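Side-chain contacts in proteasome accessory factor B/C (PafBC) (Paenarthrobacter aurescens, PDB 6SJ9), which probably acts as a transcriptional regulator of the bacterial DNA damage response, joining winged helix-turn-helix modules to WYL domains: residues Gly43-Phe46 and Glu47-Lys50; Arg24-Leu27 and Arg28-Tyr32; Ser3-Glu6 and Arg7-Leu11; Val91-Pro95 and Ala96-Val100. All blocks are in the same frame, centred on the assembly; numbering follows the deposited sequence.

Contact 1 of 4, residues Gly43-Phe46 and Glu47-Lys50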
loop_
_atom_site.group_PDB
_atom_site.type_symbol
_atom_site.label_atom_id
_atom_site.label_comp_id
_atom_site.label_asym_id
_atom_site.label_seq_id
_atom_site.Cartn_x
_atom_site.Cartn_y
_atom_site.Cartn_z
ATOM N N GLY A 43 19.517 10.358 -35.797
ATOM C CA GLY A 43 18.323 10.063 -36.568
ATOM C C GLY A 43 17.852 8.631 -36.412
ATOM O O GLY A 43 16.650 8.372 -36.328
ATOM N N ARG A 44 18.779 7.673 -36.374
ATOM C CA ARG A 44 18.315 6.303 -36.169
ATOM C C ARG A 44 17.951 6.038 -34.712
ATOM O O ARG A 44 16.990 5.313 -34.433
ATOM C CB ARG A 44 19.319 5.270 -36.694
ATOM C CG ARG A 44 20.797 5.622 -36.760
ATOM C CD ARG A 44 21.544 4.417 -37.408
ATOM N NE ARG A 44 22.995 4.550 -37.331
ATOM C CZ ARG A 44 23.760 5.021 -38.311
ATOM N NH1 ARG A 44 23.222 5.408 -39.465
ATOM N NH2 ARG A 44 25.072 5.110 -38.135
HETATM N N MSE A 45 18.691 6.603 -33.769
HETATM C CA MSE A 45 18.335 6.421 -32.363
HETATM C C MSE A 45 16.974 7.069 -32.052
HETATM O O MSE A 45 16.226 6.595 -31.202
HETATM C CB MSE A 45 19.424 6.996 -31.463
HETATM C CG MSE A 45 19.233 6.735 -29.969
HETATM SE SE MSE A 45 20.120 8.152 -28.930
HETATM C CE MSE A 45 21.634 8.495 -30.158
ATOM N N PHE A 46 16.679 8.167 -32.748
ATOM C CA PHE A 46 15.352 8.763 -32.682
ATOM C C PHE A 46 14.298 7.808 -33.231
ATOM O O PHE A 46 13.266 7.569 -32.589
ATOM C CB PHE A 46 15.350 10.078 -33.450
ATOM C CG PHE A 46 14.026 10.778 -33.448
ATOM C CD1 PHE A 46 13.468 11.233 -32.264
ATOM C CD2 PHE A 46 13.350 11.006 -34.637
ATOM C CE1 PHE A 46 12.250 11.886 -32.262
ATOM C CE2 PHE A 46 12.136 11.665 -34.648
ATOM C CZ PHE A 46 11.584 12.107 -33.456
ATOM N N GLU A 47 14.559 7.227 -34.413
ATOM C CA GLU A 47 13.640 6.252 -34.997
ATOM C C GLU A 47 13.447 5.056 -34.076
ATOM O O GLU A 47 12.336 4.532 -33.962
ATOM C CB GLU A 47 14.172 5.770 -36.350
ATOM C CG GLU A 47 14.128 6.784 -37.504
ATOM C CD GLU A 47 12.728 7.266 -37.881
ATOM O OE1 GLU A 47 12.586 8.470 -38.175
ATOM O OE2 GLU A 47 11.771 6.460 -37.857
ATOM N N ARG A 48 14.514 4.607 -33.398
ATOM C CA ARG A 48 14.376 3.498 -32.442
ATOM C C ARG A 48 13.516 3.888 -31.242
ATOM O O ARG A 48 12.707 3.083 -30.749
ATOM C CB ARG A 48 15.743 3.032 -31.951
ATOM C CG ARG A 48 16.593 2.299 -32.967
ATOM C CD ARG A 48 17.662 1.502 -32.224
ATOM N NE ARG A 48 18.521 2.353 -31.407
ATOM C CZ ARG A 48 19.602 2.975 -31.874
ATOM N NH1 ARG A 48 19.952 2.832 -33.146
ATOM N NH2 ARG A 48 20.335 3.734 -31.078
ATOM N N ASP A 49 13.654 5.130 -30.771
ATOM C CA ASP A 49 12.855 5.545 -29.628
ATOM C C ASP A 49 11.391 5.659 -30.007
ATOM O O ASP A 49 10.525 5.253 -29.234
ATOM C CB ASP A 49 13.375 6.869 -29.107
ATOM C CG ASP A 49 14.718 6.750 -28.441
ATOM O OD1 ASP A 49 15.130 5.632 -28.061
ATOM O OD2 ASP A 49 15.366 7.793 -28.288
ATOM N N LYS A 50 11.107 6.111 -31.233
ATOM C CA LYS A 50 9.729 6.149 -31.720
ATOM C C LYS A 50 9.144 4.753 -31.764
ATOM O O LYS A 50 8.045 4.497 -31.254
ATOM C CB LYS A 50 9.661 6.818 -33.105
ATOM C CG LYS A 50 9.959 8.302 -33.031
ATOM C CD LYS A 50 9.827 9.045 -34.385
ATOM C CE LYS A 50 10.506 8.304 -35.524
ATOM N NZ LYS A 50 9.728 8.385 -36.792
#

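Contact 2 of 4, residues Arg24-Leu27 and Arg28-Tyr32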
loop_
_atom_site.group_PDB
_atom_site.type_symbol
_atom_site.label_atom_id
_atom_site.label_comp_id
_atom_site.label_asym_id
_atom_site.label_seq_id
_atom_site.Cartn_x
_atom_site.Cartn_y
_atom_site.Cartn_z
ATOM N N ARG A 24 12.096 17.869 -35.649
ATOM C CA ARG A 24 13.207 17.027 -35.207
ATOM C C ARG A 24 14.366 17.835 -34.637
ATOM O O ARG A 24 15.031 17.377 -33.695
ATOM C CB ARG A 24 13.757 16.190 -36.363
ATOM C CG ARG A 24 14.856 15.258 -35.885
ATOM C CD ARG A 24 15.704 14.692 -37.007
ATOM N NE ARG A 24 15.091 13.593 -37.725
ATOM C CZ ARG A 24 15.721 12.915 -38.674
ATOM N NH1 ARG A 24 16.966 13.244 -38.994
ATOM N NH2 ARG A 24 15.115 11.909 -39.286
ATOM N N ALA A 25 14.616 19.029 -35.190
ATOM C CA ALA A 25 15.717 19.858 -34.713
ATOM C C ALA A 25 15.529 20.253 -33.255
ATOM O O ALA A 25 16.486 20.242 -32.472
ATOM C CB ALA A 25 15.857 21.099 -35.596
ATOM N N VAL A 26 14.310 20.623 -32.870
ATOM C CA VAL A 26 14.067 21.002 -31.481
ATOM C C VAL A 26 14.204 19.785 -30.561
ATOM O O VAL A 26 14.766 19.883 -29.460
ATOM C CB VAL A 26 12.689 21.678 -31.348
ATOM C CG1 VAL A 26 12.407 22.004 -29.904
ATOM C CG2 VAL A 26 12.624 22.936 -32.209
ATOM N N LEU A 27 13.678 18.625 -30.983
ATOM C CA LEU A 27 13.783 17.424 -30.157
ATOM C C LEU A 27 15.231 17.048 -29.903
ATOM O O LEU A 27 15.577 16.594 -28.807
ATOM C CB LEU A 27 13.053 16.249 -30.802
ATOM C CG LEU A 27 11.537 16.342 -30.824
ATOM C CD1 LEU A 27 10.916 15.050 -31.370
ATOM C CD2 LEU A 27 11.070 16.613 -29.418
ATOM N N ARG A 28 16.096 17.228 -30.901
ATOM C CA ARG A 28 17.494 16.857 -30.713
ATOM C C ARG A 28 18.116 17.659 -29.577
ATOM O O ARG A 28 18.785 17.097 -28.702
ATOM C CB ARG A 28 18.301 17.068 -31.989
ATOM C CG ARG A 28 19.772 16.745 -31.775
ATOM C CD ARG A 28 20.623 16.988 -33.013
ATOM N NE ARG A 28 22.034 16.692 -32.756
ATOM C CZ ARG A 28 23.011 16.852 -33.644
ATOM N NH1 ARG A 28 22.740 17.326 -34.853
ATOM N NH2 ARG A 28 24.261 16.552 -33.318
ATOM N N GLU A 29 17.861 18.973 -29.552
ATOM C CA GLU A 29 18.430 19.838 -28.524
ATOM C C GLU A 29 17.833 19.548 -27.154
ATOM O O GLU A 29 18.560 19.492 -26.153
ATOM C CB GLU A 29 18.150 21.291 -28.902
ATOM C CG GLU A 29 18.729 21.722 -30.246
ATOM C CD GLU A 29 18.216 23.090 -30.687
ATOM O OE1 GLU A 29 18.581 23.536 -31.796
ATOM O OE2 GLU A 29 17.436 23.711 -29.930
ATOM N N LYS A 30 16.517 19.321 -27.100
ATOM C CA LYS A 30 15.814 19.181 -25.827
ATOM C C LYS A 30 16.056 17.827 -25.167
ATOM O O LYS A 30 16.178 17.748 -23.938
ATOM C CB LYS A 30 14.316 19.395 -26.018
ATOM C CG LYS A 30 13.903 20.825 -26.229
ATOM C CD LYS A 30 12.395 20.902 -26.356
ATOM C CE LYS A 30 11.704 20.193 -25.201
ATOM N NZ LYS A 30 10.224 20.318 -25.299
ATOM N N VAL A 31 16.113 16.757 -25.956
ATOM C CA VAL A 31 16.165 15.404 -25.429
ATOM C C VAL A 31 17.505 14.740 -25.701
ATOM O O VAL A 31 18.054 14.065 -24.827
ATOM C CB VAL A 31 15.010 14.560 -26.012
ATOM C CG1 VAL A 31 14.932 13.188 -25.333
ATOM C CG2 VAL A 31 13.690 15.316 -25.892
ATOM N N TYR A 32 18.037 14.921 -26.910
ATOM C CA TYR A 32 19.218 14.214 -27.383
ATOM C C TYR A 32 20.474 15.081 -27.341
ATOM O O TYR A 32 21.328 14.991 -28.236
ATOM C CB TYR A 32 18.979 13.690 -28.798
ATOM C CG TYR A 32 17.836 12.699 -28.934
ATOM C CD1 TYR A 32 16.517 13.128 -29.043
ATOM C CD2 TYR A 32 18.085 11.333 -28.994
ATOM C CE1 TYR A 32 15.484 12.229 -29.179
ATOM C CE2 TYR A 32 17.052 10.425 -29.129
ATOM C CZ TYR A 32 15.758 10.877 -29.224
ATOM O OH TYR A 32 14.743 9.971 -29.369
#

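Contact 3 of 4, residues Ser3-Glu6 and Arg7-Leu11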
loop_
_atom_site.group_PDB
_atom_site.type_symbol
_atom_site.label_atom_id
_atom_site.label_comp_id
_atom_site.label_asym_id
_atom_site.label_seq_id
_atom_site.Cartn_x
_atom_site.Cartn_y
_atom_site.Cartn_z
ATOM N N SER A 3 20.386 5.757 -19.384
ATOM C CA SER A 3 20.205 6.881 -20.293
ATOM C C SER A 3 19.122 6.615 -21.341
ATOM O O SER A 3 18.507 7.562 -21.831
ATOM C CB SER A 3 21.533 7.229 -20.973
ATOM O OG SER A 3 21.401 8.381 -21.791
ATOM N N ARG A 4 18.876 5.351 -21.716
ATOM C CA ARG A 4 17.748 5.089 -22.607
ATOM C C ARG A 4 16.418 5.203 -21.878
ATOM O O ARG A 4 15.468 5.771 -22.421
ATOM C CB ARG A 4 17.862 3.721 -23.278
ATOM C CG ARG A 4 16.667 3.407 -24.173
ATOM C CD ARG A 4 16.704 1.990 -24.669
ATOM N NE ARG A 4 15.444 1.517 -25.240
ATOM C CZ ARG A 4 14.493 0.905 -24.536
ATOM N NH1 ARG A 4 14.662 0.700 -23.236
ATOM N NH2 ARG A 4 13.380 0.476 -25.123
ATOM N N THR A 5 16.312 4.667 -20.661
ATOM C CA THR A 5 15.052 4.820 -19.938
ATOM C C THR A 5 14.740 6.289 -19.730
ATOM O O THR A 5 13.635 6.752 -20.026
ATOM C CB THR A 5 15.076 4.069 -18.607
ATOM O OG1 THR A 5 15.225 2.671 -18.874
ATOM C CG2 THR A 5 13.760 4.276 -17.874
ATOM N N GLU A 6 15.725 7.050 -19.267
ATOM C CA GLU A 6 15.494 8.471 -19.066
ATOM C C GLU A 6 15.213 9.183 -20.379
ATOM O O GLU A 6 14.376 10.093 -20.426
ATOM C CB GLU A 6 16.681 9.101 -18.341
ATOM C CG GLU A 6 16.592 9.003 -16.814
ATOM C CD GLU A 6 15.507 9.930 -16.231
ATOM O OE1 GLU A 6 14.369 9.456 -15.994
ATOM O OE2 GLU A 6 15.794 11.138 -16.021
ATOM N N ARG A 7 15.887 8.777 -21.458
ATOM C CA ARG A 7 15.672 9.424 -22.748
ATOM C C ARG A 7 14.251 9.180 -23.243
ATOM O O ARG A 7 13.601 10.094 -23.763
ATOM C CB ARG A 7 16.717 8.938 -23.761
ATOM C CG ARG A 7 16.673 9.621 -25.119
ATOM C CD ARG A 7 17.768 9.096 -26.067
ATOM N NE ARG A 7 17.479 7.738 -26.499
ATOM C CZ ARG A 7 18.250 6.682 -26.246
ATOM N NH1 ARG A 7 19.393 6.835 -25.594
ATOM N NH2 ARG A 7 17.895 5.474 -26.669
ATOM N N LEU A 8 13.751 7.953 -23.086
ATOM C CA LEU A 8 12.365 7.667 -23.433
ATOM C C LEU A 8 11.409 8.522 -22.624
ATOM O O LEU A 8 10.462 9.085 -23.179
ATOM C CB LEU A 8 12.047 6.188 -23.229
ATOM C CG LEU A 8 12.657 5.279 -24.291
ATOM C CD1 LEU A 8 12.197 3.848 -24.106
ATOM C CD2 LEU A 8 12.373 5.754 -25.706
ATOM N N LEU A 9 11.658 8.653 -21.311
ATOM C CA LEU A 9 10.766 9.451 -20.470
ATOM C C LEU A 9 10.739 10.905 -20.918
ATOM O O LEU A 9 9.660 11.475 -21.134
ATOM C CB LEU A 9 11.173 9.333 -18.989
ATOM C CG LEU A 9 10.994 7.927 -18.423
ATOM C CD1 LEU A 9 11.702 7.623 -17.072
ATOM C CD2 LEU A 9 9.481 7.613 -18.280
ATOM N N ASN A 10 11.921 11.486 -21.152
ATOM C CA ASN A 10 12.025 12.872 -21.617
ATOM C C ASN A 10 11.390 13.051 -22.998
ATOM O O ASN A 10 10.725 14.063 -23.260
ATOM C CB ASN A 10 13.512 13.283 -21.662
ATOM C CG ASN A 10 14.151 13.404 -20.263
ATOM O OD1 ASN A 10 13.501 13.783 -19.290
ATOM N ND2 ASN A 10 15.419 13.022 -20.166
ATOM N N LEU A 11 11.601 12.083 -23.909
ATOM C CA LEU A 11 10.980 12.184 -25.229
ATOM C C LEU A 11 9.469 12.183 -25.081
ATOM O O LEU A 11 8.777 13.028 -25.648
ATOM C CB LEU A 11 11.460 11.045 -26.151
ATOM C CG LEU A 11 10.823 10.926 -27.547
ATOM C CD1 LEU A 11 11.034 12.213 -28.331
ATOM C CD2 LEU A 11 11.387 9.759 -28.332
#

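Contact 4 of 4, residues Val91-Pro95 and Ala96-Val100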
loop_
_atom_site.group_PDB
_atom_site.type_symbol
_atom_site.label_atom_id
_atom_site.label_comp_id
_atom_site.label_asym_id
_atom_site.label_seq_id
_atom_site.Cartn_x
_atom_site.Cartn_y
_atom_site.Cartn_z
ATOM N N VAL A 91 -4.343 3.757 -19.693
ATOM C CA VAL A 91 -3.239 2.834 -19.946
ATOM C C VAL A 91 -3.778 1.411 -19.851
ATOM O O VAL A 91 -4.740 1.139 -19.130
ATOM C CB VAL A 91 -2.040 3.016 -18.965
ATOM C CG1 VAL A 91 -1.574 4.495 -18.862
ATOM C CG2 VAL A 91 -2.359 2.484 -17.592
ATOM N N SER A 92 -3.178 0.506 -20.608
ATOM C CA SER A 92 -3.500 -0.907 -20.522
ATOM C C SER A 92 -2.364 -1.601 -19.825
ATOM O O SER A 92 -1.220 -1.512 -20.275
ATOM C CB SER A 92 -3.708 -1.532 -21.889
ATOM O OG SER A 92 -4.612 -0.731 -22.588
ATOM N N LEU A 93 -2.679 -2.315 -18.756
ATOM C CA LEU A 93 -1.651 -2.898 -17.918
ATOM C C LEU A 93 -1.680 -4.407 -18.045
ATOM O O LEU A 93 -2.752 -5.004 -18.089
ATOM C CB LEU A 93 -1.853 -2.487 -16.449
ATOM C CG LEU A 93 -1.683 -0.987 -16.183
ATOM C CD1 LEU A 93 -1.849 -0.658 -14.709
ATOM C CD2 LEU A 93 -0.312 -0.544 -16.693
ATOM N N THR A 94 -0.504 -5.012 -18.152
ATOM C CA THR A 94 -0.400 -6.445 -17.975
ATOM C C THR A 94 -0.510 -6.808 -16.487
ATOM O O THR A 94 -0.272 -5.976 -15.602
ATOM C CB THR A 94 0.927 -6.952 -18.496
ATOM O OG1 THR A 94 1.948 -6.504 -17.595
ATOM C CG2 THR A 94 1.181 -6.447 -19.962
ATOM N N PRO A 95 -0.822 -8.075 -16.188
ATOM C CA PRO A 95 -0.830 -8.480 -14.780
ATOM C C PRO A 95 0.479 -8.202 -14.055
ATOM O O PRO A 95 0.447 -7.691 -12.928
ATOM C CB PRO A 95 -1.157 -9.978 -14.858
ATOM C CG PRO A 95 -2.003 -10.111 -16.194
ATOM C CD PRO A 95 -1.312 -9.126 -17.117
ATOM N N ALA A 96 1.627 -8.450 -14.684
ATOM C CA ALA A 96 2.886 -8.115 -14.051
ATOM C C ALA A 96 2.929 -6.623 -13.705
ATOM O O ALA A 96 3.143 -6.255 -12.544
ATOM C CB ALA A 96 4.070 -8.518 -14.939
ATOM N N GLU A 97 2.675 -5.754 -14.694
ATOM C CA GLU A 97 2.670 -4.313 -14.449
ATOM C C GLU A 97 1.726 -3.914 -13.325
ATOM O O GLU A 97 2.034 -3.014 -12.540
ATOM C CB GLU A 97 2.270 -3.552 -15.714
ATOM C CG GLU A 97 3.278 -3.670 -16.778
ATOM C CD GLU A 97 2.783 -3.075 -18.121
ATOM O OE1 GLU A 97 1.562 -2.966 -18.318
ATOM O OE2 GLU A 97 3.648 -2.753 -18.961
ATOM N N SER A 98 0.527 -4.499 -13.303
ATOM C CA SER A 98 -0.444 -4.187 -12.276
ATOM C C SER A 98 0.025 -4.613 -10.899
ATOM O O SER A 98 -0.284 -3.934 -9.913
ATOM C CB SER A 98 -1.760 -4.897 -12.597
ATOM O OG SER A 98 -2.192 -4.570 -13.914
ATOM N N THR A 99 0.760 -5.732 -10.811
ATOM C CA THR A 99 1.238 -6.171 -9.502
ATOM C C THR A 99 2.350 -5.259 -8.987
ATOM O O THR A 99 2.323 -4.858 -7.830
ATOM C CB THR A 99 1.735 -7.621 -9.571
ATOM O OG1 THR A 99 0.728 -8.436 -10.174
ATOM C CG2 THR A 99 2.062 -8.153 -8.175
ATOM N N VAL A 100 3.283 -4.862 -9.856
ATOM C CA VAL A 100 4.302 -3.896 -9.469
ATOM C C VAL A 100 3.649 -2.616 -8.992
ATOM O O VAL A 100 3.983 -2.064 -7.937
ATOM C CB VAL A 100 5.223 -3.592 -10.653
ATOM C CG1 VAL A 100 6.172 -2.383 -10.259
ATOM C CG2 VAL A 100 5.975 -4.804 -11.045
#

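Contact 1 of 4, residues Gly43-Phe46 and Glu47-Lys50
Phe-46 and Lys-50, one turn apart on helix 39-55, make a CH-pi contact: Lys-50 CD sits over the ring face, 3.9 Å from the centroid of Phe-46. The ring also meets Tyr-79 edge-to-face. Bends at chi3 and chi4 (-46° and 141°) swing the end of the lysine back toward Glu-47, where NZ of Lys-50 donates to OE2 of Glu-47 at 3.0 Å, from above the carboxylate plane, and more weakly to OE1, in a salt bridge. With Lys-50 replaced by an alanine, the Glu-47 carboxylate would probably lose this partner and one face of Phe-46 its aliphatic cover. Van der Waals packing joins Met-45, a selenomethionine here, to Arg-48. The arginine is bent at chi3 (-59°), which brings one guanidinium face over CA of Met-45, while NH2 of Arg-48 lies 3.4 Å from CG of Met-45. The backbone adds its own bonds, in which Arg-48 N meets Arg-44 O at 2.8 Å and Lys-50 N meets Phe-46 O at 2.9 Å. Such i to i+3 and i to i+4 pairing is the grammar of an alpha helix, here the third of a three-helix bundle consistent with a winged helix-turn-helix fold.

Contact 2 of 4, residues Arg24-Leu27 and Arg28-Tyr32
Val-26 and Lys-30 are neighbours one turn apart on helix 24-31, the short second helix of the N-terminal bundle. Their side chains lie side by side and point the same way, with CG1 of Val-26 3.7 Å from CD of Lys-30. The valine branch reaches that place because CG1 stands opposite the backbone nitrogen (chi1 177°). CG of Glu-29 lies 3.5 Å from the carbonyl oxygen of Ala-25, which also accepts a weak bond from Glu-29 N. The order of elements, with helix 39-55 following after a short connection, fits a helix-turn-helix unit, and the arginines reach toward the start of that next helix: Arg-24 forms a salt bridge with Asp-39, and Arg-28 a weak bond with Asn-38 in the connection just before it. Near the C-terminal end several groups converge on one carbonyl. Leu-27 O accepts from Val-31 N at 2.9 Å, has CB of Val-31 at 3.5 Å, and meets the Tyr-32 ring at its edge and in its plane, CD1 of Tyr-32 being 3.6 Å away. The same ring packs edge-to-face with Phe-42, and its hydroxyl makes a probable hydrogen bond with Asp-49.

Contact 3 of 4, residues Ser3-Glu6 and Arg7-Leu11
Four successive i+4 backbone bonds tie Ser-3-Glu-6 to Arg-7-Asn-10, the straightest being Asn-10 N to Glu-6 O (2.9 Å, 170° at the hydrogen). This is one stretch of helix 2-17, the first helix of what is consistent with a winged helix-turn-helix domain. On its surface two arginines lie close without pairing. Arg-4 runs extended from CG to NE, and CD1 of Leu-8 rests over the centre of its guanidinium, 3.7 Å above the plane. Arg-7 instead bends at chi3 (71°) and folds back, so that one face of its guanidinium covers CA of Arg-4, while NH2 of Arg-7 approaches CG of Arg-4 to 3.5 Å. The two guanidinium planes stand 76° apart. Their like charges are probably offset in part by acids, since Arg-4 forms a salt bridge with Asp-52 and Arg-7 one with Asp-49, both on helix 39-55. Another side of the helix turns to helix 457-469. There Thr-5 and Leu-9 lie side by side, CG2 of Thr-5 being 4.0 Å from CD1 of Leu-9; the threonine hydroxyl is hydrogen-bonded to Glu-459, and Leu-9 packs on Ile-463 and Thr-466. Glu-6, bent at chi2, crosses the same leucine at a slant, its OE1 3.4 Å from CD1 of Leu-9. The amide of Asn-10 leans back over the preceding turn, and ND2 of Asn-10 stops 3.1 Å from Glu-6 O at an angle too poor for a hydrogen bond.

Contact 4 of 4, residues Val91-Pro95 and Ala96-Val100
Thr-94 and Glu-97 form a capping box at the start of helix 95-118, a buried junction where strand 90-93 hands over to the helix and the axes of 91-93 and 96-100 stand 98° apart. The exchange is reciprocal. Glu-97 N donates to OG1 of Thr-94 at 3.1 Å, and Thr-94 N donates to OE1 of Glu-97 at 2.9 Å, approaching from above the carboxylate plane. The side-chain shapes fit this exchange: OG1 of Thr-94 sits between its own backbone nitrogen and carbonyl carbon (chi1 71°), turned toward the amide of Glu-97, and the glutamate chain runs extended beyond CG. Hydroxyls reinforce the turn that follows. Thr-94 O accepts from Ser-98 N at 2.8 Å and from Ser-98 OG at 2.9 Å, the hydroxyl coming from above the carbonyl plane. Pro-95 O is gripped in the same double fashion by N and OG1 of Thr-99. Leu-93 packs against both polar groups, with CD2 of Leu-93 3.5 Å from OE1 of Glu-97 and CB of Leu-93 3.3 Å from OG of Ser-98. OE1 also forms a salt bridge with Lys-464 and OE2 is hydrogen-bonded to Ser-460, so a leucine in place of Glu-97 would probably leave the Thr-94 amide without its side-chain acceptor, deprive Ser-460 of its partner and take the salt-bridge mate from Lys-464, which also bonds to Ser-92 O. Around the junction, strand 90-93 pairs with strand 421-424, helix 457-469 packs against Leu-93 and Glu-97, and helix 346-360 lies against Pro-95, Ala-96 and Thr-99.

Contacts 1, 2 and 3 belong to three helices of one small bundle, their centres 12 to 13 Å apart, and they meet at Asp-49. Its OD2 forms a salt bridge with NE of Arg-7 (2.8 Å) and a probable hydrogen bond with OH of Tyr-32 (2.5 Å), so one carboxylate joins all three. Packing adds to this: CE1 of Phe-46 lies 3.5 Å from CD1 of Leu-27. The potassium site, formed by Leu-16, Thr-18, Ile-81, Lys-83 and Ser-85, takes no ligand from the contacts; its ion is about 11 Å from the side chain of Lys-30. Contact 4 stands apart, its nearest atoms about 12 Å from contact 3, yet helix 457-469 touches both.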